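Local coordinates for protein acetyl-CoA C-acetyltransferase (Syntrophomonas wolfei subsp. wolfei, PDB 7N7Z) that probably catalyses the reversible thiolase condensation of two acetyl-CoA molecules to acetoacetyl-CoA and free coenzyme A, at residues R29-A34 against R71-K76; L61-G66 against N124-L129; G281-G286 against L304-W309; W309-V314 against I340-S345. One frame throughout, in Å; residues are numbered along the deposited sequence.

Interaction 1: R29-A34 against R71-K76; sequences RANDLA and RIIGMK
The carboxamide of Asn31 presents OD1 to the methyl end of Ile73, 3.9 Å from CD1, while its ND2 is spent on the carbonyl oxygen of Asn65 in the loop nearby. That bond holds the amide, whose ND2 lies 4.5 Å from Ile72 CD1, so the polar group is anchored beside apolar neighbours without bonding to them. The other flat group, the guanidinium of Arg71, lies well away from the 29-34 segment; Met75 CE rests 3.4 Å above one of its faces, offset toward the rim.

Ile73 CD1 presses against Ala34 CB at 3.3 Å, tight for two carbons. Ile73 reaches it because CG1 stands beside the backbone N (chi1 -66°) and CD1 continues outward from there; the chain crosses that of Asn31 at about a right angle, with CG1 3.8 Å from Asn31 O. CG2 meets Ala34 CB from a second direction. An alanine at Ile73 would take away CG1, CG2 and CD1, and would probably leave a gap beside the Ala34 methyl and Asn31. No hydrogen bond joins the segments, and the contact is mainly van der Waals; the helix axes approach to 9.6 Å at a signed crossing angle of -38°. The result is a buried helix-helix pair of the alpha/beta thiolase fold, in its N-terminal half.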
# COMPACT_ATOMS: atom_id res chain seq x y z
N ARG B 29 0.35 -13.65 16.76
CA ARG B 29 -0.34 -13.95 15.51
C ARG B 29 -1.24 -15.16 15.68
O ARG B 29 -1.11 -15.96 16.61
CB ARG B 29 0.68 -14.18 14.39
CG ARG B 29 1.63 -13.01 14.16
CD ARG B 29 0.93 -11.84 13.48
NE ARG B 29 0.38 -12.20 12.18
CZ ARG B 29 1.10 -12.33 11.07
NH1 ARG B 29 2.41 -12.15 11.07
NH2 ARG B 29 0.49 -12.66 9.93
N ALA B 30 -2.18 -15.30 14.73
CA ALA B 30 -3.22 -16.32 14.86
C ALA B 30 -2.63 -17.71 15.01
O ALA B 30 -3.12 -18.52 15.81
CB ALA B 30 -4.16 -16.26 13.65
N ASN B 31 -1.59 -18.03 14.25
CA ASN B 31 -1.04 -19.38 14.27
C ASN B 31 -0.42 -19.72 15.61
O ASN B 31 -0.48 -20.88 16.05
CB ASN B 31 -0.01 -19.55 13.15
CG ASN B 31 -0.63 -19.45 11.77
OD1 ASN B 31 -1.85 -19.43 11.63
ND2 ASN B 31 0.22 -19.37 10.75
N ASP B 32 0.20 -18.74 16.28
CA ASP B 32 0.83 -19.02 17.56
C ASP B 32 -0.18 -19.13 18.69
O ASP B 32 0.06 -19.85 19.67
CB ASP B 32 1.87 -17.94 17.86
CG ASP B 32 2.85 -17.74 16.72
OD1 ASP B 32 3.44 -18.75 16.26
OD2 ASP B 32 3.03 -16.59 16.27
N LEU B 33 -1.32 -18.43 18.59
CA LEU B 33 -2.42 -18.68 19.51
C LEU B 33 -3.01 -20.07 19.27
O LEU B 33 -3.33 -20.78 20.23
CB LEU B 33 -3.50 -17.62 19.35
CG LEU B 33 -3.23 -16.23 19.93
CD1 LEU B 33 -4.19 -15.22 19.32
CD2 LEU B 33 -3.34 -16.23 21.44
N ALA B 34 -3.17 -20.45 18.00
CA ALA B 34 -3.69 -21.78 17.69
C ALA B 34 -2.79 -22.87 18.25
O ALA B 34 -3.28 -23.89 18.75
CB ALA B 34 -3.84 -21.93 16.18
N ARG B 71 -2.00 -26.67 8.59
CA ARG B 71 -0.89 -27.61 8.41
C ARG B 71 0.34 -27.15 9.17
O ARG B 71 1.07 -27.97 9.74
CB ARG B 71 -0.58 -27.78 6.92
CG ARG B 71 0.63 -28.65 6.62
CD ARG B 71 0.44 -30.10 7.07
NE ARG B 71 1.42 -30.99 6.45
CZ ARG B 71 1.37 -32.31 6.49
NH1 ARG B 71 0.40 -32.95 7.13
NH2 ARG B 71 2.31 -33.02 5.87
N ILE B 72 0.59 -25.84 9.20
CA ILE B 72 1.68 -25.31 10.02
C ILE B 72 1.40 -25.59 11.49
O ILE B 72 2.29 -26.02 12.24
CB ILE B 72 1.87 -23.81 9.76
CG1 ILE B 72 2.36 -23.56 8.33
CG2 ILE B 72 2.85 -23.21 10.77
CD1 ILE B 72 2.22 -22.12 7.87
N ILE B 73 0.17 -25.35 11.93
CA ILE B 73 -0.18 -25.54 13.34
C ILE B 73 -0.09 -27.01 13.72
O ILE B 73 0.37 -27.36 14.81
CB ILE B 73 -1.58 -24.96 13.62
CG1 ILE B 73 -1.57 -23.44 13.44
CG2 ILE B 73 -2.03 -25.32 15.03
CD1 ILE B 73 -2.94 -22.85 13.16
N GLY B 74 -0.53 -27.90 12.82
CA GLY B 74 -0.51 -29.32 13.14
C GLY B 74 0.90 -29.87 13.25
O GLY B 74 1.22 -30.61 14.19
N MET B 75 1.77 -29.51 12.30
CA MET B 75 3.15 -29.99 12.35
C MET B 75 3.88 -29.48 13.58
O MET B 75 4.71 -30.19 14.15
CB MET B 75 3.89 -29.57 11.08
CG MET B 75 3.37 -30.22 9.81
SD MET B 75 3.44 -32.02 9.83
CE MET B 75 1.76 -32.42 10.33
N LYS B 76 3.58 -28.25 14.02
CA LYS B 76 4.30 -27.67 15.14
C LYS B 76 3.84 -28.26 16.47
O LYS B 76 4.63 -28.28 17.43
CB LYS B 76 4.12 -26.16 15.15
CG LYS B 76 5.14 -25.44 14.28
CD LYS B 76 4.66 -24.06 13.88
CE LYS B 76 5.74 -23.29 13.13
NZ LYS B 76 5.99 -21.95 13.74

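Interaction 2: L61-G66 against N124-L129; sequences LHAGNG and NIPYLL
Ile125 and Leu61 meet because both place their first branch beside the backbone N: chi1 is -67° in Ile125, and its extended second torsion then carries CD1 out to Leu61. The two side chains cross at about a right angle, CD1 lying 3.8 Å from Leu61 CG, with Ile125 CG2 touching the same carbon at 4.1 Å. A second patch is made by Pro126, whose CG packs on Ala63 CB at 3.8 Å and whose CD sits 3.3 Å from Ala63 O. An alanine in place of Ile125 would lack CG1, CG2 and CD1, and is likely to open a gap beside Leu61 and on the side of Ala146 and Met147.

Residues His62 to Asn65 form a type II beta turn, in which Gly64 takes a positive phi that a side chain would find blocked by the preceding carbonyl. His62, at the start of the turn, braces the loop from within, NE2 donating to Gly66 O at 2.9 Å with the oxygen in the plane of the ring. In the thiolase fold this loop lies near the catalytic region: the Leu61 side chain is about 10 Å from that of Cys92, the predicted acyl-thioester nucleophile.

A water lies 3.0 Å from Ala63 O and 2.9 Å from Asn124 O and can donate to either, but other acceptors compete for its protons, so a bridge is not certain. Asp150 of a second subunit accepts from Gly64 N and Gly66 N, and residues Tyr127 to Leu129 pair antiparallel with a strand of that subunit.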
# COMPACT_ATOMS: atom_id res chain seq x y z
N LEU B 61 -10.39 -15.03 8.72
CA LEU B 61 -9.48 -14.21 7.91
C LEU B 61 -8.13 -14.92 7.80
O LEU B 61 -7.25 -14.78 8.66
CB LEU B 61 -9.33 -12.80 8.50
CG LEU B 61 -10.38 -11.77 8.07
CD1 LEU B 61 -10.23 -11.37 6.61
CD2 LEU B 61 -11.79 -12.27 8.32
N HIS B 62 -7.97 -15.68 6.71
CA HIS B 62 -6.72 -16.37 6.40
C HIS B 62 -5.57 -15.39 6.18
O HIS B 62 -4.45 -15.63 6.65
CB HIS B 62 -6.95 -17.22 5.15
CG HIS B 62 -5.71 -17.75 4.50
ND1 HIS B 62 -5.68 -18.13 3.18
CD2 HIS B 62 -4.47 -18.00 5.00
CE1 HIS B 62 -4.47 -18.57 2.88
NE2 HIS B 62 -3.72 -18.50 3.96
N ALA B 63 -5.83 -14.30 5.47
CA ALA B 63 -4.77 -13.45 4.94
C ALA B 63 -3.71 -13.14 5.98
O ALA B 63 -4.02 -12.77 7.12
CB ALA B 63 -5.38 -12.15 4.41
N GLY B 64 -2.44 -13.29 5.58
CA GLY B 64 -1.31 -12.92 6.40
C GLY B 64 -0.70 -14.04 7.22
O GLY B 64 0.40 -13.86 7.76
N ASN B 65 -1.37 -15.18 7.32
CA ASN B 65 -0.95 -16.25 8.22
C ASN B 65 -0.26 -17.41 7.50
O ASN B 65 -0.08 -18.47 8.10
CB ASN B 65 -2.16 -16.77 9.00
CG ASN B 65 -2.71 -15.73 9.98
OD1 ASN B 65 -3.87 -15.33 9.89
ND2 ASN B 65 -1.86 -15.29 10.90
N GLY B 66 0.14 -17.22 6.24
CA GLY B 66 0.97 -18.20 5.56
C GLY B 66 0.18 -19.27 4.83
O GLY B 66 -1.05 -19.29 4.78
N ASN B 124 -4.42 -8.58 14.15
CA ASN B 124 -3.36 -8.75 13.17
C ASN B 124 -3.89 -9.09 11.78
O ASN B 124 -3.16 -9.64 10.96
CB ASN B 124 -2.38 -9.83 13.63
CG ASN B 124 -1.48 -9.35 14.76
OD1 ASN B 124 -0.57 -8.55 14.55
ND2 ASN B 124 -1.74 -9.85 15.97
N ILE B 125 -5.15 -8.77 11.50
CA ILE B 125 -5.66 -8.91 10.13
C ILE B 125 -5.01 -7.83 9.27
O ILE B 125 -5.03 -6.64 9.64
CB ILE B 125 -7.18 -8.79 10.11
CG1 ILE B 125 -7.81 -9.99 10.83
CG2 ILE B 125 -7.69 -8.72 8.68
CD1 ILE B 125 -9.29 -9.82 11.12
N PRO B 126 -4.42 -8.17 8.12
CA PRO B 126 -3.75 -7.16 7.31
C PRO B 126 -4.75 -6.28 6.57
O PRO B 126 -5.97 -6.49 6.61
CB PRO B 126 -2.90 -7.98 6.33
CG PRO B 126 -3.60 -9.29 6.23
CD PRO B 126 -4.28 -9.53 7.55
N TYR B 127 -4.21 -5.27 5.90
CA TYR B 127 -4.93 -4.48 4.92
C TYR B 127 -4.58 -4.98 3.53
O TYR B 127 -3.51 -5.55 3.31
CB TYR B 127 -4.59 -2.99 5.05
CG TYR B 127 -5.42 -2.25 6.08
CD1 TYR B 127 -5.44 -2.65 7.41
CD2 TYR B 127 -6.17 -1.14 5.72
CE1 TYR B 127 -6.20 -1.97 8.35
CE2 TYR B 127 -6.93 -0.45 6.65
CZ TYR B 127 -6.94 -0.87 7.96
OH TYR B 127 -7.70 -0.18 8.88
N LEU B 128 -5.50 -4.77 2.58
CA LEU B 128 -5.35 -5.27 1.23
C LEU B 128 -5.11 -4.14 0.24
O LEU B 128 -5.67 -3.05 0.38
CB LEU B 128 -6.59 -6.05 0.79
CG LEU B 128 -7.24 -7.01 1.79
CD1 LEU B 128 -8.61 -7.42 1.29
CD2 LEU B 128 -6.36 -8.22 2.03
N LEU B 129 -4.28 -4.41 -0.77
CA LEU B 129 -4.12 -3.56 -1.94
C LEU B 129 -4.63 -4.36 -3.14
O LEU B 129 -3.92 -5.21 -3.68
CB LEU B 129 -2.67 -3.13 -2.13
CG LEU B 129 -2.08 -2.24 -1.03
CD1 LEU B 129 -0.61 -1.98 -1.30
CD2 LEU B 129 -2.85 -0.93 -0.92
O HOH W 1 -2.56 -12.13 9.66

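Interaction 3: G281-G286 against L304-W309; sequences GICSEG and LKQAGW
Gln306 OE1 accepts a hydrogen bond from a water at 3.0 Å, and that same water accepts from Ile282 N at 2.8 Å, making a one-water bridge from helix to strand. No direct hydrogen bond joins the two segments. The amide oxygen also lies over Cys283, 3.3 Å from its CB and 3.7 Å from SG, so a single polar atom meets both the solvent molecule and the cysteine side chain. Gln306 attains this reach by running extended beyond CG (chi2 -166°), which carries its carboxamide to the strand. Cys283 meets it with SG turned between its own backbone N and carbonyl carbon (chi1 64°), a crowded position that keeps the sulfur close to the amide.

The helix stops just beyond this point. Gly308 has a positive phi of 82° and closes a Schellman motif: Trp309 N bonds to Leu304 O at 3.0 Å, and Gly308 N to Lys305 O at 3.2 Å. Lys110 of a second subunit packs against both Cys283 and Gln306.

Side chains of the strand alternate in direction: Cys283 points to helix 296-307, whereas Ile282 faces Met96 and Glu100 of helix 94-107. Glu285 reaches back to the same helix 296-307 through a salt bridge with Lys302. Strand 277-285 is hydrogen-bonded to strand 394-400, and its two sides meet helix 296-307 and helix 94-107.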
# COMPACT_ATOMS: atom_id res chain seq x y z
N GLY B 281 -25.70 -34.03 18.13
CA GLY B 281 -26.15 -33.50 16.85
C GLY B 281 -25.41 -32.23 16.52
O GLY B 281 -24.80 -31.59 17.38
N ILE B 282 -25.47 -31.87 15.24
CA ILE B 282 -24.80 -30.67 14.74
C ILE B 282 -25.25 -30.45 13.30
O ILE B 282 -25.27 -31.39 12.50
CB ILE B 282 -23.27 -30.80 14.84
CG1 ILE B 282 -22.59 -29.50 14.39
CG2 ILE B 282 -22.78 -31.97 14.00
CD1 ILE B 282 -21.16 -29.37 14.86
N CYS B 283 -25.62 -29.22 12.97
CA CYS B 283 -26.15 -28.94 11.64
C CYS B 283 -26.14 -27.43 11.42
O CYS B 283 -25.87 -26.65 12.33
CB CYS B 283 -27.57 -29.50 11.48
SG CYS B 283 -28.80 -28.74 12.57
N SER B 284 -26.43 -27.05 10.18
CA SER B 284 -26.56 -25.66 9.79
C SER B 284 -27.99 -25.38 9.35
O SER B 284 -28.76 -26.29 9.03
CB SER B 284 -25.60 -25.30 8.66
OG SER B 284 -24.26 -25.63 9.00
N GLU B 285 -28.35 -24.10 9.34
CA GLU B 285 -29.63 -23.65 8.82
C GLU B 285 -29.60 -22.14 8.65
O GLU B 285 -29.30 -21.41 9.61
CB GLU B 285 -30.78 -24.07 9.74
CG GLU B 285 -32.16 -23.72 9.20
CD GLU B 285 -32.58 -24.58 8.03
OE1 GLU B 285 -31.92 -25.61 7.77
OE2 GLU B 285 -33.57 -24.23 7.35
N GLY B 286 -29.89 -21.66 7.45
CA GLY B 286 -29.70 -20.27 7.11
C GLY B 286 -30.95 -19.42 7.26
O GLY B 286 -32.07 -19.92 7.32
N LEU B 304 -32.39 -30.01 17.33
CA LEU B 304 -33.19 -30.73 18.31
C LEU B 304 -34.04 -31.80 17.64
O LEU B 304 -34.21 -32.90 18.18
CB LEU B 304 -34.07 -29.76 19.09
CG LEU B 304 -33.36 -28.94 20.18
CD1 LEU B 304 -34.27 -27.83 20.69
CD2 LEU B 304 -32.92 -29.84 21.33
N LYS B 305 -34.58 -31.50 16.46
CA LYS B 305 -35.35 -32.49 15.72
C LYS B 305 -34.47 -33.65 15.28
O LYS B 305 -34.82 -34.82 15.47
CB LYS B 305 -36.03 -31.84 14.52
CG LYS B 305 -37.28 -32.56 14.03
CD LYS B 305 -37.77 -32.00 12.71
CE LYS B 305 -37.74 -33.05 11.61
NZ LYS B 305 -37.91 -32.45 10.25
N GLN B 306 -33.31 -33.34 14.69
CA GLN B 306 -32.42 -34.39 14.21
C GLN B 306 -32.04 -35.36 15.32
O GLN B 306 -31.81 -36.55 15.06
CB GLN B 306 -31.16 -33.77 13.61
CG GLN B 306 -31.41 -32.85 12.42
CD GLN B 306 -30.15 -32.53 11.64
OE1 GLN B 306 -29.07 -32.39 12.22
NE2 GLN B 306 -30.28 -32.42 10.33
N ALA B 307 -31.97 -34.89 16.57
CA ALA B 307 -31.53 -35.71 17.69
C ALA B 307 -32.68 -36.28 18.51
O ALA B 307 -32.44 -37.17 19.33
CB ALA B 307 -30.61 -34.89 18.61
N GLY B 308 -33.90 -35.80 18.32
CA GLY B 308 -35.02 -36.29 19.10
C GLY B 308 -35.16 -35.66 20.46
O GLY B 308 -35.88 -36.19 21.31
N TRP B 309 -34.48 -34.54 20.71
CA TRP B 309 -34.56 -33.84 21.98
C TRP B 309 -35.63 -32.76 21.93
O TRP B 309 -35.99 -32.25 20.87
CB TRP B 309 -33.22 -33.20 22.34
CG TRP B 309 -32.16 -34.15 22.78
CD1 TRP B 309 -32.18 -35.51 22.72
CD2 TRP B 309 -30.89 -33.80 23.36
NE1 TRP B 309 -31.01 -36.03 23.22
CE2 TRP B 309 -30.21 -35.00 23.62
CE3 TRP B 309 -30.28 -32.59 23.68
CZ2 TRP B 309 -28.93 -35.02 24.19
CZ3 TRP B 309 -29.01 -32.61 24.24
CH2 TRP B 309 -28.36 -33.82 24.49
O HOH W 2 -26.99 -33.79 13.81

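Interaction 4: W309-V314 against I340-S345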
# COMPACT_ATOMS: atom_id res chain seq x y z
N TRP B 309 -34.48 -34.54 20.71
CA TRP B 309 -34.56 -33.84 21.98
C TRP B 309 -35.63 -32.76 21.93
O TRP B 309 -35.99 -32.25 20.87
CB TRP B 309 -33.22 -33.20 22.34
CG TRP B 309 -32.16 -34.15 22.78
CD1 TRP B 309 -32.18 -35.51 22.72
CD2 TRP B 309 -30.89 -33.80 23.36
NE1 TRP B 309 -31.01 -36.03 23.22
CE2 TRP B 309 -30.21 -35.00 23.62
CE3 TRP B 309 -30.28 -32.59 23.68
CZ2 TRP B 309 -28.93 -35.02 24.19
CZ3 TRP B 309 -29.01 -32.61 24.24
CH2 TRP B 309 -28.36 -33.82 24.49
N LYS B 310 -36.13 -32.41 23.11
CA LYS B 310 -36.92 -31.20 23.30
C LYS B 310 -36.02 -30.13 23.91
O LYS B 310 -35.03 -30.43 24.58
CB LYS B 310 -38.12 -31.45 24.21
CG LYS B 310 -39.13 -32.47 23.67
CD LYS B 310 -39.50 -32.22 22.21
CE LYS B 310 -40.02 -30.81 21.98
NZ LYS B 310 -40.31 -30.55 20.54
N TYR B 311 -36.37 -28.86 23.67
CA TYR B 311 -35.56 -27.76 24.16
C TYR B 311 -35.31 -27.90 25.66
O TYR B 311 -34.18 -27.75 26.14
CB TYR B 311 -36.23 -26.42 23.85
CG TYR B 311 -35.52 -25.26 24.50
CD1 TYR B 311 -34.34 -24.76 23.98
CD2 TYR B 311 -36.04 -24.66 25.65
CE1 TYR B 311 -33.69 -23.70 24.57
CE2 TYR B 311 -35.40 -23.60 26.25
CZ TYR B 311 -34.22 -23.12 25.71
OH TYR B 311 -33.57 -22.06 26.30
N GLU B 312 -36.37 -28.18 26.42
CA GLU B 312 -36.27 -28.29 27.87
C GLU B 312 -35.37 -29.44 28.31
O GLU B 312 -35.05 -29.53 29.51
CB GLU B 312 -37.66 -28.46 28.49
CG GLU B 312 -38.50 -29.59 27.89
CD GLU B 312 -39.27 -29.17 26.65
OE1 GLU B 312 -38.99 -28.07 26.13
OE2 GLU B 312 -40.15 -29.93 26.21
N ASP B 313 -34.97 -30.33 27.40
CA ASP B 313 -34.07 -31.42 27.77
C ASP B 313 -32.64 -30.95 27.96
O ASP B 313 -31.88 -31.56 28.72
CB ASP B 313 -34.11 -32.52 26.71
CG ASP B 313 -35.46 -33.21 26.63
OD1 ASP B 313 -36.20 -33.20 27.64
OD2 ASP B 313 -35.77 -33.79 25.57
N VAL B 314 -32.24 -29.86 27.29
CA VAL B 314 -30.87 -29.39 27.37
C VAL B 314 -30.63 -28.75 28.73
O VAL B 314 -31.40 -27.88 29.17
CB VAL B 314 -30.57 -28.40 26.23
CG1 VAL B 314 -29.09 -28.09 26.16
CG2 VAL B 314 -31.07 -28.97 24.91
N ILE B 340 -40.64 -22.27 21.68
CA ILE B 340 -39.56 -22.20 22.65
C ILE B 340 -39.64 -20.88 23.40
O ILE B 340 -39.73 -19.81 22.79
CB ILE B 340 -38.19 -22.35 21.97
CG1 ILE B 340 -38.08 -23.64 21.14
CG2 ILE B 340 -37.06 -22.29 23.00
CD1 ILE B 340 -38.94 -24.81 21.62
N GLU B 341 -39.60 -20.95 24.73
CA GLU B 341 -39.38 -19.79 25.59
C GLU B 341 -37.93 -19.88 26.06
O GLU B 341 -37.60 -20.68 26.94
CB GLU B 341 -40.35 -19.79 26.77
CG GLU B 341 -41.79 -19.41 26.44
CD GLU B 341 -41.92 -18.06 25.75
OE1 GLU B 341 -41.45 -17.93 24.60
OE2 GLU B 341 -42.50 -17.14 26.35
N LEU B 342 -37.06 -19.07 25.46
CA LEU B 342 -35.64 -19.14 25.75
C LEU B 342 -35.40 -19.10 27.25
O LEU B 342 -35.80 -18.15 27.94
CB LEU B 342 -34.90 -17.99 25.07
CG LEU B 342 -33.37 -18.07 25.14
CD1 LEU B 342 -32.87 -19.36 24.50
CD2 LEU B 342 -32.71 -16.87 24.47
N ASP B 343 -34.75 -20.15 27.76
CA ASP B 343 -34.54 -20.32 29.20
C ASP B 343 -33.26 -19.58 29.59
O ASP B 343 -32.16 -20.13 29.53
CB ASP B 343 -34.47 -21.80 29.56
CG ASP B 343 -34.53 -22.04 31.05
OD1 ASP B 343 -34.38 -21.07 31.82
OD2 ASP B 343 -34.72 -23.20 31.46
N PHE B 344 -33.41 -18.32 29.98
CA PHE B 344 -32.26 -17.52 30.40
C PHE B 344 -31.61 -18.07 31.67
O PHE B 344 -30.44 -17.76 31.93
CB PHE B 344 -32.67 -16.07 30.61
CG PHE B 344 -32.79 -15.28 29.34
CD1 PHE B 344 -31.66 -14.87 28.65
CD2 PHE B 344 -34.03 -14.96 28.82
CE1 PHE B 344 -31.76 -14.14 27.48
CE2 PHE B 344 -34.15 -14.24 27.65
CZ PHE B 344 -33.01 -13.83 26.98
N SER B 345 -32.34 -18.86 32.46
CA SER B 345 -31.77 -19.47 33.65
C SER B 345 -30.84 -20.63 33.33
O SER B 345 -30.14 -21.10 34.24
CB SER B 345 -32.89 -19.95 34.58
OG SER B 345 -33.32 -21.26 34.22
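Three kinds of interaction converge on the side chain of Tyr311, which carries this contact. The first is CH-pi: Ile340 CG2 sits over the centre of one face, 3.6 Å from the centroid of the Tyr311 ring and only 8° from its normal. The ring is brought there by CG standing opposite the backbone N (chi1 172°), which sends the aromatic group out toward the 340-345 loop. Ile340 CD1 adds to this by touching Tyr311 CB at 3.9 Å.

The second kind is a hydrogen bond. Asp343 N donates to Tyr311 OH at 2.7 Å along a nearly straight line (170°), approaching at the ring edge and near its plane. The carboxylate of Asp343 is used within its own loop, where Ser345 OG donates to OD1 at 2.6 Å. Within the other segment, Lys310 N donates to Asp313 OD2 at 2.8 Å, from above the carboxylate plane.

The third kind is apolar packing: Leu342 CD1 comes obliquely to the phenol end, 4.2 Å from Tyr311 CZ, with a closer carbon-oxygen approach of 3.3 Å to Tyr311 OH. Trp317 of strand 316-319 also meets the ring, the two planes nearly parallel.

The phenol oxygen thus serves as acceptor to a backbone N-H, and the ring is held by a methyl over the centre of one face and by a straight bond at its hydroxyl. The buried tyrosine thereby joins two loops of the C-terminal half.

In the fold
Interactions 1 and 2 lie together in the N-terminal thiolase domain, centres 15 Å apart; interaction 1 joins helix 30-45 to helix 69-76, and the two touch where the start of helix 30-45 meets the 61-66 loop. Their segments alternate along the chain, so the 29-34, 61-66, 71-76 and 124-129 pieces interlock. Interactions 3 and 4 follow in series in the C-terminal domain, centres 14 Å apart. Interaction 3 joins strand 277-285 of the nine-stranded sheet to helix 296-307, and the loop of interaction 4 comes next, sharing Trp309 and packing on Leu304. Centres of interactions 2 and 4 are about 40 Å apart. Interactions 1, 2 and 3 touch the second subunit; interaction 4 meets no other chain of the tetramer.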